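Local coordinates for tungsten-containing formylmethanofuran dehydrogenase 2 subunit C (Methanothermobacter wolfeii, PDB 5T5I), which is a subunit of the tungsten formylmethanofuran dehydrogenase complex, which probably serves the reductive fixation of carbon dioxide as formylmethanofuran in methanogenesis, at residues Glu127-Ala132 against Thr153-Ala158; Leu6-Gln11 against Asp50-Ser55; Gly182-Asn187 against Gly201-Gly206; Lys223-Glu228 against Phe242-Gly247. All coordinates share one frame; numbering follows the deposited sequence.

Overall arrangement
From the N terminus, interaction 2 comes first: it pairs strand 3-8 antiparallel with strand 52-56 and closes a loop of 38 residues that holds the helices 23-26 and 31-35. Interaction 1 follows, joining the corners after strands 125-128 and 151-154 in the middle of the parallel coil, with 20 residues between its segments. Interaction 3 lays the turn-bearing segments 182-187 and 201-206 on each other, and interaction 4 pairs strands 223-229 and 241-247 near the C terminus. The four loops run in series; none nests or crosses. Interactions 2 and 4 lie at opposite ends, their centres about 52 Å apart, whereas interactions 3 and 4 touch, M204 CG standing 3.5 Å from G247 O.

Interaction 1: Glu127-Ala132 against Thr153-Ala158; sequences EILGDA and TVHGNA
E127-A132 and T153-A158 are equivalent corners of neighbouring coils in a right-handed parallel beta-helix, as in the C-terminal domain of glutamate synthase, to which this subunit is probably related. The register is parallel, E127 facing T153 and I128 facing V154. I128 N reaches T153 O and H155 N reaches I128 O in nearly straight bonds, and A132 N to N157 O adds a further backbone bond between the loops beyond the corner. Between them G156 N meets G130 O at a bent 134°.

Two side chains supply further polar links. E127 CG lies opposite the amide nitrogen (chi1 -171°), and the extended chain carries OE2 to H155 NE2, which donates to it at 2.8 Å on the anti side; OE1 is salt-bridged to K106. D131 OD1, also met on its anti side, accepts N157 N at 2.9 Å.

Apolar contacts gather on the face of I128 and V154: A132 CB and I128 CD1 both pack on V154 CG2, the former at 3.9 Å. With an alanine in place of H155, E127 OE2 is likely to lose this donor and L129 the ring beneath it. L129 CD2 lies over one face of that imidazole, 4.0 Å from its centroid and 15° off the normal.

Interaction 2: Leu6-Gln11 against Asp50-Ser55; sequences LTPKEQ and DFFEVS
T7 and E53 exchange both backbone bonds: T7 N gives to E53 O at 3.0 Å and E53 N gives to T7 O at 2.8 Å, each donor tilted 23° from the carbonyl plane. E53 O has a further, weak partner in a water that donates to it and also bonds T7 OG1. Farther along, K9 N donates to F51 O at 3.0 Å in a nearly straight bond, although it stands 44° out of the carbonyl plane. F51 O is gripped a second time by another water, at 2.8 Å; this water also donates to K9 O and accepts from Q11 NE2, so one molecule bridges the diverging chains. The far end of the same amide is held outside the pair, Q11 OE1 accepting from N75 N and bonding to T76 OG1.

The T7-E53 pair belongs to an antiparallel beta ladder in which strand 52-56 flanks strand 3-8 at the N-terminal end of the coil stack. The face bearing L6, P8, F52 and V54 is apolar. F52 CD2 approaches L6 CB at 3.9 Å, while F52 CE2 comes to P8 CB at 3.8 Å, and L6 CD2 sits beside V54 CG2; V54 also packs on helix 31-35.

Past the strand end the K9 chain, with CG opposite the carbonyl carbon (chi1 -65°) and extended from there, runs by D50 O and crosses the E53 side chain at about a right angle. Their charges do not form a salt bridge: K9 NZ stands 4.5 Å from E53 OE2 and is hydrogen-bonded to G49 O.

Interaction 3: Gly182-Asn187 against Gly201-Gly206; sequences GIHMNN and GGEMAG
G182-N187 and G201-G206 carry stacked type II beta turns at successive coils of the parallel beta-helix, one spanning G182 to M185 and the other G201 to M204. Each closes on itself by an equivalent bond, M185 N to G182 O and M204 N to G201 O.

Hydrogen bonds across the coils are few. H184 N donates to G202 O at 3.0 Å, and M185 O accepts A205 N at 2.8 Å, with a weak second donor in G206 N. A water bonded to H184 ND1, in the plane of the ring, donates to E203 O at 2.7 Å and spans the two turns.

The histidine and glutamate side chains run alongside, pointing the same way. E203 CB lies over one face of the H184 ring, 4.0 Å from its centroid and 20° off the normal; the ring and carboxylate planes are 51° apart. The polar ends of both meet another protein chain: H184 NE2 bonds an acidic side chain there, E203 OE1 is hydrogen-bonded to an aromatic one, and OE2 pairs with a basic one of that chain. Were H184 a leucine, that acidic side chain would probably be left without its hydrogen-bond partner, and E203 CB without the flat ring against it.

Apolar packing fills the inner side. The M185 chain runs fully extended (chi1 176°, CG opposite the amide nitrogen) alongside M204, whose chain bends at chi3, and M204 CE comes to 3.9 Å from M185 SD.

Interaction 4: Lys223-Glu228 against Phe242-Gly247; sequences KYLGVE and FYKFEG
Strands 223-229 and 241-247 form an antiparallel beta ladder at the C-terminal end of the coil stack, interrupted at G226. K223 and E246 exchange both backbone bonds, K223 N to E246 O being 2.8 Å and nearly straight, and E228 and F242 do the same at the other end. Between them the register slips: K244 O takes L225 N whereas K244 N gives to G226 O, also at 2.8 Å. The extra residue on the 223-229 side is the mark of a beta bulge, and G226 sits in it with a phi of 121°.

The face of Y224, V227, Y243 and F245 carries an aromatic cluster. Y224 CD1 lies over one face of the F245 ring, 3.7 Å from its CE1, but the planes are 50° apart, an oblique pair. Y224 OH comes to the edge of the Y243 ring, 3.4 Å from Y243 CD1, and V227 CG2 reaches the same CD1 at 3.6 Å. The F245 ring also meets F218 edge-to-face. Toward the assembly, Y224 and V227 pack on T133 of the neighbouring subunit fwdF, and V227 O is hydrogen-bonded to T231 of that chain.

On the other face L225 CD1 touches E246 CB and K244 CE. Fully extended from chi1 (-174°) outward, the K244 chain ends in a salt bridge to E228, whose OE2 is also bonded to Y259 OH and lies 3.2 Å from K244 NZ, a weak hydrogen bond.

Interaction 1: Glu127-Ala132 against Thr153-Ala158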
loop_
_atom_site.group_PDB
_atom_site.type_symbol
_atom_site.label_atom_id
_atom_site.label_comp_id
_atom_site.label_asym_id
_atom_site.label_seq_id
_atom_site.Cartn_x
_atom_site.Cartn_y
_atom_site.Cartn_z
ATOM N N GLU C 127 -43.481 22.128 6.625
ATOM C CA GLU C 127 -42.355 22.923 6.138
ATOM C C GLU C 127 -41.512 23.337 7.343
ATOM O O GLU C 127 -42.032 23.982 8.245
ATOM C CB GLU C 127 -42.840 24.152 5.351
ATOM C CG GLU C 127 -41.705 24.877 4.660
ATOM C CD GLU C 127 -42.126 25.804 3.535
ATOM O OE1 GLU C 127 -43.252 26.348 3.588
ATOM O OE2 GLU C 127 -41.319 25.987 2.597
ATOM N N ILE C 128 -40.238 22.902 7.397
ATOM C CA ILE C 128 -39.317 23.203 8.503
ATOM C C ILE C 128 -38.238 24.111 7.928
ATOM O O ILE C 128 -37.514 23.684 7.032
ATOM C CB ILE C 128 -38.754 21.893 9.118
ATOM C CG1 ILE C 128 -39.903 21.059 9.755
ATOM C CG2 ILE C 128 -37.667 22.178 10.168
ATOM C CD1 ILE C 128 -39.640 19.576 9.844
ATOM N N LEU C 129 -38.163 25.366 8.393
ATOM C CA LEU C 129 -37.188 26.326 7.854
ATOM C C LEU C 129 -35.761 26.109 8.400
ATOM O O LEU C 129 -34.799 26.514 7.738
ATOM C CB LEU C 129 -37.642 27.785 8.030
ATOM C CG LEU C 129 -39.065 28.138 7.560
ATOM C CD1 LEU C 129 -39.334 29.626 7.708
ATOM C CD2 LEU C 129 -39.298 27.734 6.108
ATOM N N GLY C 130 -35.639 25.455 9.555
ATOM C CA GLY C 130 -34.354 25.093 10.144
ATOM C C GLY C 130 -33.965 23.666 9.799
ATOM O O GLY C 130 -34.273 23.171 8.703
ATOM N N ASP C 131 -33.297 22.990 10.741
ATOM C CA ASP C 131 -32.863 21.599 10.596
ATOM C C ASP C 131 -33.913 20.630 11.182
ATOM O O ASP C 131 -34.729 21.036 12.007
ATOM C CB ASP C 131 -31.533 21.363 11.352
ATOM C CG ASP C 131 -30.374 22.225 10.910
ATOM O OD1 ASP C 131 -30.274 22.513 9.691
ATOM O OD2 ASP C 131 -29.533 22.561 11.765
ATOM N N ALA C 132 -33.853 19.347 10.798
ATOM C CA ALA C 132 -34.726 18.299 11.352
ATOM C C ALA C 132 -33.836 17.184 11.918
ATOM O O ALA C 132 -32.647 17.131 11.610
ATOM C CB ALA C 132 -35.678 17.747 10.292
ATOM N N THR C 153 -40.925 19.335 3.615
ATOM C CA THR C 153 -39.790 20.120 3.114
ATOM C C THR C 153 -38.976 20.616 4.318
ATOM O O THR C 153 -39.533 21.254 5.205
ATOM C CB THR C 153 -40.238 21.298 2.239
ATOM O OG1 THR C 153 -41.111 20.819 1.222
ATOM C CG2 THR C 153 -39.050 22.013 1.579
ATOM N N VAL C 154 -37.684 20.300 4.354
ATOM C CA VAL C 154 -36.744 20.746 5.399
ATOM C C VAL C 154 -35.741 21.654 4.683
ATOM O O VAL C 154 -35.040 21.175 3.792
ATOM C CB VAL C 154 -36.042 19.544 6.087
ATOM C CG1 VAL C 154 -34.996 20.013 7.106
ATOM C CG2 VAL C 154 -37.054 18.627 6.759
ATOM N N HIS C 155 -35.668 22.943 5.055
ATOM C CA HIS C 155 -34.766 23.904 4.394
ATOM C C HIS C 155 -33.309 23.758 4.836
ATOM O O HIS C 155 -32.418 24.088 4.063
ATOM C CB HIS C 155 -35.256 25.344 4.556
ATOM C CG HIS C 155 -36.513 25.625 3.795
ATOM N ND1 HIS C 155 -36.556 26.593 2.821
ATOM C CD2 HIS C 155 -37.720 25.012 3.847
ATOM C CE1 HIS C 155 -37.790 26.585 2.352
ATOM N NE2 HIS C 155 -38.516 25.629 2.917
ATOM N N GLY C 156 -33.089 23.244 6.047
ATOM C CA GLY C 156 -31.754 22.988 6.574
ATOM C C GLY C 156 -31.343 21.547 6.331
ATOM O O GLY C 156 -31.732 20.940 5.328
ATOM N N ASN C 157 -30.602 20.978 7.276
ATOM C CA ASN C 157 -30.133 19.586 7.240
ATOM C C ASN C 157 -31.048 18.650 8.010
ATOM O O ASN C 157 -31.841 19.095 8.840
ATOM C CB ASN C 157 -28.730 19.493 7.862
ATOM C CG ASN C 157 -27.728 20.404 7.198
ATOM O OD1 ASN C 157 -27.686 20.525 5.966
ATOM N ND2 ASN C 157 -26.920 21.095 7.979
ATOM N N ALA C 158 -30.919 17.336 7.749
ATOM C CA ALA C 158 -31.617 16.280 8.496
ATOM C C ALA C 158 -30.605 15.174 8.810
ATOM O O ALA C 158 -29.485 15.207 8.292
ATOM C CB ALA C 158 -32.821 15.744 7.739
#

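Interaction 2: Leu6-Gln11 against Asp50-Ser55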
loop_
_atom_site.group_PDB
_atom_site.type_symbol
_atom_site.label_atom_id
_atom_site.label_comp_id
_atom_site.label_asym_id
_atom_site.label_seq_id
_atom_site.Cartn_x
_atom_site.Cartn_y
_atom_site.Cartn_z
ATOM N N LEU C 6 -50.990 31.474 20.579
ATOM C CA LEU C 6 -50.482 30.810 21.771
ATOM C C LEU C 6 -49.112 31.417 22.055
ATOM O O LEU C 6 -48.207 31.268 21.239
ATOM C CB LEU C 6 -50.333 29.291 21.586
ATOM C CG LEU C 6 -51.571 28.464 21.242
ATOM C CD1 LEU C 6 -51.233 26.967 21.311
ATOM C CD2 LEU C 6 -52.709 28.757 22.172
ATOM N N THR C 7 -48.956 32.118 23.180
ATOM C CA THR C 7 -47.672 32.737 23.522
ATOM C C THR C 7 -47.098 31.904 24.641
ATOM O O THR C 7 -47.677 31.876 25.726
ATOM C CB THR C 7 -47.838 34.199 23.897
ATOM O OG1 THR C 7 -48.575 34.848 22.864
ATOM C CG2 THR C 7 -46.506 34.903 24.087
ATOM N N PRO C 8 -46.006 31.166 24.397
ATOM C CA PRO C 8 -45.491 30.292 25.452
ATOM C C PRO C 8 -44.925 31.026 26.655
ATOM O O PRO C 8 -44.243 32.032 26.514
ATOM C CB PRO C 8 -44.400 29.464 24.758
ATOM C CG PRO C 8 -44.090 30.151 23.522
ATOM C CD PRO C 8 -45.214 31.056 23.157
ATOM N N LYS C 9 -45.182 30.469 27.840
ATOM C CA LYS C 9 -44.564 30.906 29.081
ATOM C C LYS C 9 -43.227 30.119 29.093
ATOM O O LYS C 9 -42.909 29.471 28.092
ATOM C CB LYS C 9 -45.463 30.552 30.279
ATOM C CG LYS C 9 -46.791 31.303 30.239
ATOM C CD LYS C 9 -47.744 30.846 31.315
ATOM C CE LYS C 9 -49.043 31.614 31.267
ATOM N NZ LYS C 9 -50.040 31.065 32.221
ATOM N N GLU C 10 -42.447 30.155 30.175
ATOM C CA GLU C 10 -41.180 29.416 30.186
ATOM C C GLU C 10 -41.417 27.909 29.967
ATOM O O GLU C 10 -42.233 27.301 30.664
ATOM C CB GLU C 10 -40.408 29.642 31.495
ATOM C CG GLU C 10 -39.031 28.995 31.494
ATOM C CD GLU C 10 -38.093 29.479 32.581
ATOM O OE1 GLU C 10 -36.892 29.675 32.283
ATOM O OE2 GLU C 10 -38.547 29.633 33.737
ATOM N N GLN C 11 -40.711 27.318 28.988
ATOM C CA GLN C 11 -40.850 25.890 28.718
ATOM C C GLN C 11 -40.232 25.104 29.882
ATOM O O GLN C 11 -39.182 25.499 30.389
ATOM C CB GLN C 11 -40.157 25.495 27.407
ATOM C CG GLN C 11 -40.904 25.939 26.157
ATOM C CD GLN C 11 -41.860 24.883 25.662
ATOM O OE1 GLN C 11 -41.454 23.930 24.981
ATOM N NE2 GLN C 11 -43.152 25.049 25.927
ATOM N N ASP C 50 -51.757 26.687 31.592
ATOM C CA ASP C 50 -50.660 26.665 32.571
ATOM C C ASP C 50 -49.309 26.974 31.911
ATOM O O ASP C 50 -48.397 27.410 32.606
ATOM C CB ASP C 50 -50.554 25.293 33.283
ATOM C CG ASP C 50 -51.721 24.924 34.188
ATOM O OD1 ASP C 50 -52.387 25.847 34.706
ATOM O OD2 ASP C 50 -51.924 23.706 34.435
ATOM N N PHE C 51 -49.159 26.712 30.593
ATOM C CA PHE C 51 -47.890 26.908 29.877
ATOM C C PHE C 51 -47.974 27.836 28.659
ATOM O O PHE C 51 -46.942 28.088 28.029
ATOM C CB PHE C 51 -47.323 25.532 29.492
ATOM C CG PHE C 51 -46.753 24.812 30.686
ATOM C CD1 PHE C 51 -45.458 25.064 31.115
ATOM C CD2 PHE C 51 -47.530 23.923 31.419
ATOM C CE1 PHE C 51 -44.932 24.403 32.230
ATOM C CE2 PHE C 51 -47.001 23.264 32.532
ATOM C CZ PHE C 51 -45.703 23.497 32.919
ATOM N N PHE C 52 -49.167 28.387 28.348
ATOM C CA PHE C 52 -49.349 29.308 27.228
ATOM C C PHE C 52 -50.368 30.376 27.550
ATOM O O PHE C 52 -51.406 30.060 28.136
ATOM C CB PHE C 52 -49.871 28.573 25.974
ATOM C CG PHE C 52 -48.921 27.550 25.405
ATOM C CD1 PHE C 52 -48.926 26.241 25.864
ATOM C CD2 PHE C 52 -48.019 27.898 24.417
ATOM C CE1 PHE C 52 -48.031 25.302 25.354
ATOM C CE2 PHE C 52 -47.120 26.967 23.915
ATOM C CZ PHE C 52 -47.118 25.679 24.396
ATOM N N GLU C 53 -50.123 31.619 27.093
ATOM C CA GLU C 53 -51.127 32.680 27.149
ATOM C C GLU C 53 -51.953 32.410 25.880
ATOM O O GLU C 53 -51.373 31.949 24.891
ATOM C CB GLU C 53 -50.507 34.086 27.065
ATOM C CG GLU C 53 -49.487 34.420 28.145
ATOM C CD GLU C 53 -50.040 34.759 29.516
ATOM O OE1 GLU C 53 -51.275 34.677 29.712
ATOM O OE2 GLU C 53 -49.226 35.111 30.400
ATOM N N VAL C 54 -53.275 32.617 25.910
ATOM C CA VAL C 54 -54.149 32.361 24.755
ATOM C C VAL C 54 -54.970 33.617 24.428
ATOM O O VAL C 54 -55.537 34.221 25.335
ATOM C CB VAL C 54 -55.085 31.139 24.984
ATOM C CG1 VAL C 54 -55.836 30.771 23.699
ATOM C CG2 VAL C 54 -54.311 29.924 25.511
ATOM N N SER C 55 -55.050 33.980 23.128
ATOM C CA SER C 55 -55.847 35.101 22.626
ATOM C C SER C 55 -56.254 34.848 21.161
ATOM O O SER C 55 -55.775 33.893 20.540
ATOM C CB SER C 55 -55.069 36.413 22.731
ATOM O OG SER C 55 -53.918 36.411 21.908
HETATM O O HOH W 1 -51.204 34.537 23.443
HETATM O O HOH W 2 -44.325 27.078 27.728
#

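Interaction 3: Gly182-Asn187 against Gly201-Gly206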
loop_
_atom_site.group_PDB
_atom_site.type_symbol
_atom_site.label_atom_id
_atom_site.label_comp_id
_atom_site.label_asym_id
_atom_site.label_seq_id
_atom_site.Cartn_x
_atom_site.Cartn_y
_atom_site.Cartn_z
ATOM N N GLY C 182 -34.007 6.870 2.927
ATOM C CA GLY C 182 -34.803 5.922 2.150
ATOM C C GLY C 182 -34.618 4.457 2.519
ATOM O O GLY C 182 -34.943 3.571 1.714
ATOM N N ILE C 183 -34.099 4.181 3.735
ATOM C CA ILE C 183 -33.925 2.808 4.251
ATOM C C ILE C 183 -35.276 2.056 4.159
ATOM O O ILE C 183 -36.286 2.579 4.608
ATOM C CB ILE C 183 -33.349 2.797 5.698
ATOM C CG1 ILE C 183 -32.999 1.355 6.180
ATOM C CG2 ILE C 183 -34.276 3.499 6.704
ATOM C CD1 ILE C 183 -31.597 0.921 5.867
ATOM N N HIS C 184 -35.295 0.869 3.533
ATOM C CA HIS C 184 -36.530 0.055 3.362
ATOM C C HIS C 184 -37.658 0.782 2.618
ATOM O O HIS C 184 -38.805 0.399 2.758
ATOM C CB HIS C 184 -37.070 -0.470 4.711
ATOM C CG HIS C 184 -36.280 -1.561 5.327
ATOM N ND1 HIS C 184 -36.296 -2.840 4.811
ATOM C CD2 HIS C 184 -35.550 -1.547 6.455
ATOM C CE1 HIS C 184 -35.531 -3.552 5.624
ATOM N NE2 HIS C 184 -35.083 -2.806 6.637
ATOM N N MET C 185 -37.348 1.774 1.773
ATOM C CA MET C 185 -38.381 2.510 1.043
ATOM C C MET C 185 -39.125 1.571 0.076
ATOM O O MET C 185 -38.494 0.744 -0.571
ATOM C CB MET C 185 -37.698 3.670 0.269
ATOM C CG MET C 185 -38.570 4.464 -0.590
ATOM S SD MET C 185 -37.546 5.742 -1.391
ATOM C CE MET C 185 -38.788 6.915 -1.719
ATOM N N ASN C 186 -40.464 1.687 0.030
ATOM C CA ASN C 186 -41.336 0.928 -0.874
ATOM C C ASN C 186 -41.851 1.768 -2.030
ATOM O O ASN C 186 -42.007 1.249 -3.130
ATOM C CB ASN C 186 -42.549 0.365 -0.117
ATOM C CG ASN C 186 -42.232 -0.831 0.711
ATOM O OD1 ASN C 186 -42.535 -0.878 1.907
ATOM N ND2 ASN C 186 -41.778 -1.881 0.053
ATOM N N ASN C 187 -42.229 3.019 -1.756
ATOM C CA ASN C 187 -42.787 3.956 -2.740
ATOM C C ASN C 187 -42.572 5.375 -2.237
ATOM O O ASN C 187 -42.322 5.583 -1.048
ATOM C CB ASN C 187 -44.311 3.715 -2.916
ATOM C CG ASN C 187 -44.714 2.890 -4.109
ATOM O OD1 ASN C 187 -45.073 3.422 -5.159
ATOM N ND2 ASN C 187 -44.831 1.584 -3.935
ATOM N N GLY C 201 -30.813 4.581 0.011
ATOM C CA GLY C 201 -31.621 3.518 -0.558
ATOM C C GLY C 201 -31.316 2.121 -0.048
ATOM O O GLY C 201 -31.724 1.144 -0.684
ATOM N N GLY C 202 -30.619 2.014 1.094
ATOM C CA GLY C 202 -30.304 0.726 1.698
ATOM C C GLY C 202 -31.566 -0.092 1.895
ATOM O O GLY C 202 -32.546 0.423 2.429
ATOM N N GLU C 203 -31.587 -1.314 1.354
ATOM C CA GLU C 203 -32.725 -2.238 1.434
ATOM C C GLU C 203 -34.044 -1.684 0.823
ATOM O O GLU C 203 -35.124 -2.161 1.161
ATOM C CB GLU C 203 -32.919 -2.707 2.887
ATOM C CG GLU C 203 -31.738 -3.520 3.388
ATOM C CD GLU C 203 -31.791 -3.742 4.882
ATOM O OE1 GLU C 203 -31.328 -2.856 5.632
ATOM O OE2 GLU C 203 -32.339 -4.789 5.300
ATOM N N MET C 204 -33.965 -0.728 -0.121
ATOM C CA MET C 204 -35.180 -0.213 -0.753
ATOM C C MET C 204 -35.744 -1.276 -1.725
ATOM O O MET C 204 -34.981 -2.032 -2.341
ATOM C CB MET C 204 -34.926 1.139 -1.479
ATOM C CG MET C 204 -34.196 1.006 -2.813
ATOM S SD MET C 204 -33.734 2.560 -3.649
ATOM C CE MET C 204 -35.251 3.472 -3.585
ATOM N N ALA C 205 -37.077 -1.335 -1.822
ATOM C CA ALA C 205 -37.802 -2.229 -2.740
ATOM C C ALA C 205 -38.462 -1.465 -3.916
ATOM O O ALA C 205 -38.786 -2.067 -4.935
ATOM C CB ALA C 205 -38.866 -2.987 -1.954
ATOM N N GLY C 206 -38.630 -0.157 -3.772
ATOM C CA GLY C 206 -39.271 0.700 -4.764
ATOM C C GLY C 206 -39.161 2.161 -4.379
ATOM O O GLY C 206 -38.546 2.492 -3.360
HETATM O O HOH W 3 -37.355 -3.425 2.119
#

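Interaction 4: Lys223-Glu228 against Phe242-Gly247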
loop_
_atom_site.group_PDB
_atom_site.type_symbol
_atom_site.label_atom_id
_atom_site.label_comp_id
_atom_site.label_asym_id
_atom_site.label_seq_id
_atom_site.Cartn_x
_atom_site.Cartn_y
_atom_site.Cartn_z
ATOM N N LYS C 223 -27.425 -1.850 -9.293
ATOM C CA LYS C 223 -26.967 -2.071 -10.664
ATOM C C LYS C 223 -26.909 -0.714 -11.334
ATOM O O LYS C 223 -27.865 0.050 -11.252
ATOM C CB LYS C 223 -27.935 -2.965 -11.438
ATOM C CG LYS C 223 -27.526 -3.277 -12.870
ATOM C CD LYS C 223 -28.579 -4.148 -13.547
ATOM C CE LYS C 223 -28.193 -4.523 -14.961
ATOM N NZ LYS C 223 -29.348 -4.429 -15.891
ATOM N N TYR C 224 -25.813 -0.441 -12.026
ATOM C CA TYR C 224 -25.628 0.823 -12.752
ATOM C C TYR C 224 -26.319 0.732 -14.117
ATOM O O TYR C 224 -26.026 -0.190 -14.874
ATOM C CB TYR C 224 -24.124 1.112 -12.892
ATOM C CG TYR C 224 -23.812 2.334 -13.719
ATOM C CD1 TYR C 224 -24.281 3.587 -13.345
ATOM C CD2 TYR C 224 -23.049 2.241 -14.878
ATOM C CE1 TYR C 224 -24.001 4.717 -14.099
ATOM C CE2 TYR C 224 -22.763 3.368 -15.649
ATOM C CZ TYR C 224 -23.225 4.611 -15.242
ATOM O OH TYR C 224 -22.993 5.729 -16.004
ATOM N N LEU C 225 -27.246 1.662 -14.417
ATOM C CA LEU C 225 -28.015 1.685 -15.678
ATOM C C LEU C 225 -27.527 2.704 -16.720
ATOM O O LEU C 225 -27.955 2.628 -17.863
ATOM C CB LEU C 225 -29.503 1.943 -15.384
ATOM C CG LEU C 225 -30.234 0.923 -14.476
ATOM C CD1 LEU C 225 -31.686 1.286 -14.362
ATOM C CD2 LEU C 225 -30.120 -0.509 -15.005
ATOM N N GLY C 226 -26.654 3.625 -16.341
ATOM C CA GLY C 226 -26.137 4.647 -17.251
ATOM C C GLY C 226 -26.444 6.049 -16.752
ATOM O O GLY C 226 -26.701 6.239 -15.560
ATOM N N VAL C 227 -26.532 7.019 -17.672
ATOM C CA VAL C 227 -26.836 8.407 -17.336
ATOM C C VAL C 227 -28.161 8.800 -17.965
ATOM O O VAL C 227 -28.449 8.454 -19.122
ATOM C CB VAL C 227 -25.673 9.362 -17.750
ATOM C CG1 VAL C 227 -26.097 10.845 -17.765
ATOM C CG2 VAL C 227 -24.470 9.174 -16.831
ATOM N N GLU C 228 -28.951 9.571 -17.214
ATOM C CA GLU C 228 -30.167 10.177 -17.723
ATOM C C GLU C 228 -30.034 11.684 -17.565
ATOM O O GLU C 228 -29.338 12.142 -16.651
ATOM C CB GLU C 228 -31.401 9.626 -17.037
ATOM C CG GLU C 228 -31.671 8.197 -17.457
ATOM C CD GLU C 228 -33.138 7.828 -17.487
ATOM O OE1 GLU C 228 -33.626 7.459 -18.579
ATOM O OE2 GLU C 228 -33.808 7.942 -16.434
ATOM N N PHE C 242 -27.622 12.822 -14.492
ATOM C CA PHE C 242 -27.617 11.969 -13.299
ATOM C C PHE C 242 -27.211 10.536 -13.628
ATOM O O PHE C 242 -27.733 9.966 -14.591
ATOM C CB PHE C 242 -29.022 11.924 -12.674
ATOM C CG PHE C 242 -29.515 13.243 -12.131
ATOM C CD1 PHE C 242 -30.127 14.172 -12.964
ATOM C CD2 PHE C 242 -29.333 13.575 -10.793
ATOM C CE1 PHE C 242 -30.563 15.405 -12.464
ATOM C CE2 PHE C 242 -29.762 14.808 -10.297
ATOM C CZ PHE C 242 -30.379 15.710 -11.133
ATOM N N TYR C 243 -26.332 9.936 -12.795
ATOM C CA TYR C 243 -26.019 8.505 -12.859
ATOM C C TYR C 243 -27.268 7.823 -12.301
ATOM O O TYR C 243 -27.800 8.290 -11.291
ATOM C CB TYR C 243 -24.829 8.132 -11.971
ATOM C CG TYR C 243 -23.505 8.655 -12.465
ATOM C CD1 TYR C 243 -22.999 8.269 -13.703
ATOM C CD2 TYR C 243 -22.713 9.468 -11.661
ATOM C CE1 TYR C 243 -21.767 8.732 -14.156
ATOM C CE2 TYR C 243 -21.476 9.932 -12.102
ATOM C CZ TYR C 243 -21.007 9.566 -13.352
ATOM O OH TYR C 243 -19.783 9.999 -13.792
ATOM N N LYS C 244 -27.769 6.785 -12.985
ATOM C CA LYS C 244 -28.988 6.068 -12.611
ATOM C C LYS C 244 -28.623 4.663 -12.129
ATOM O O LYS C 244 -27.867 3.947 -12.792
ATOM C CB LYS C 244 -29.943 5.990 -13.817
ATOM C CG LYS C 244 -31.300 5.388 -13.500
ATOM C CD LYS C 244 -32.161 5.311 -14.754
ATOM C CE LYS C 244 -33.558 4.821 -14.480
ATOM N NZ LYS C 244 -34.391 4.829 -15.715
ATOM N N PHE C 245 -29.179 4.276 -10.986
ATOM C CA PHE C 245 -28.950 2.966 -10.364
ATOM C C PHE C 245 -30.267 2.320 -9.984
ATOM O O PHE C 245 -31.174 3.027 -9.540
ATOM C CB PHE C 245 -28.119 3.134 -9.081
ATOM C CG PHE C 245 -26.742 3.706 -9.283
ATOM C CD1 PHE C 245 -25.650 2.875 -9.503
ATOM C CD2 PHE C 245 -26.519 5.075 -9.179
ATOM C CE1 PHE C 245 -24.364 3.403 -9.637
ATOM C CE2 PHE C 245 -25.243 5.606 -9.340
ATOM C CZ PHE C 245 -24.172 4.767 -9.570
ATOM N N GLU C 246 -30.361 0.988 -10.105
ATOM C CA GLU C 246 -31.537 0.212 -9.703
ATOM C C GLU C 246 -31.175 -0.748 -8.573
ATOM O O GLU C 246 -30.138 -1.421 -8.621
ATOM C CB GLU C 246 -32.116 -0.572 -10.886
ATOM C CG GLU C 246 -33.469 -1.208 -10.585
ATOM C CD GLU C 246 -33.931 -2.169 -11.660
ATOM O OE1 GLU C 246 -33.162 -3.101 -11.994
ATOM O OE2 GLU C 246 -35.071 -2.001 -12.152
ATOM N N GLY C 247 -32.040 -0.820 -7.569
ATOM C CA GLY C 247 -31.797 -1.714 -6.441
ATOM C C GLY C 247 -32.831 -1.584 -5.348
ATOM O O GLY C 247 -33.930 -1.083 -5.609
#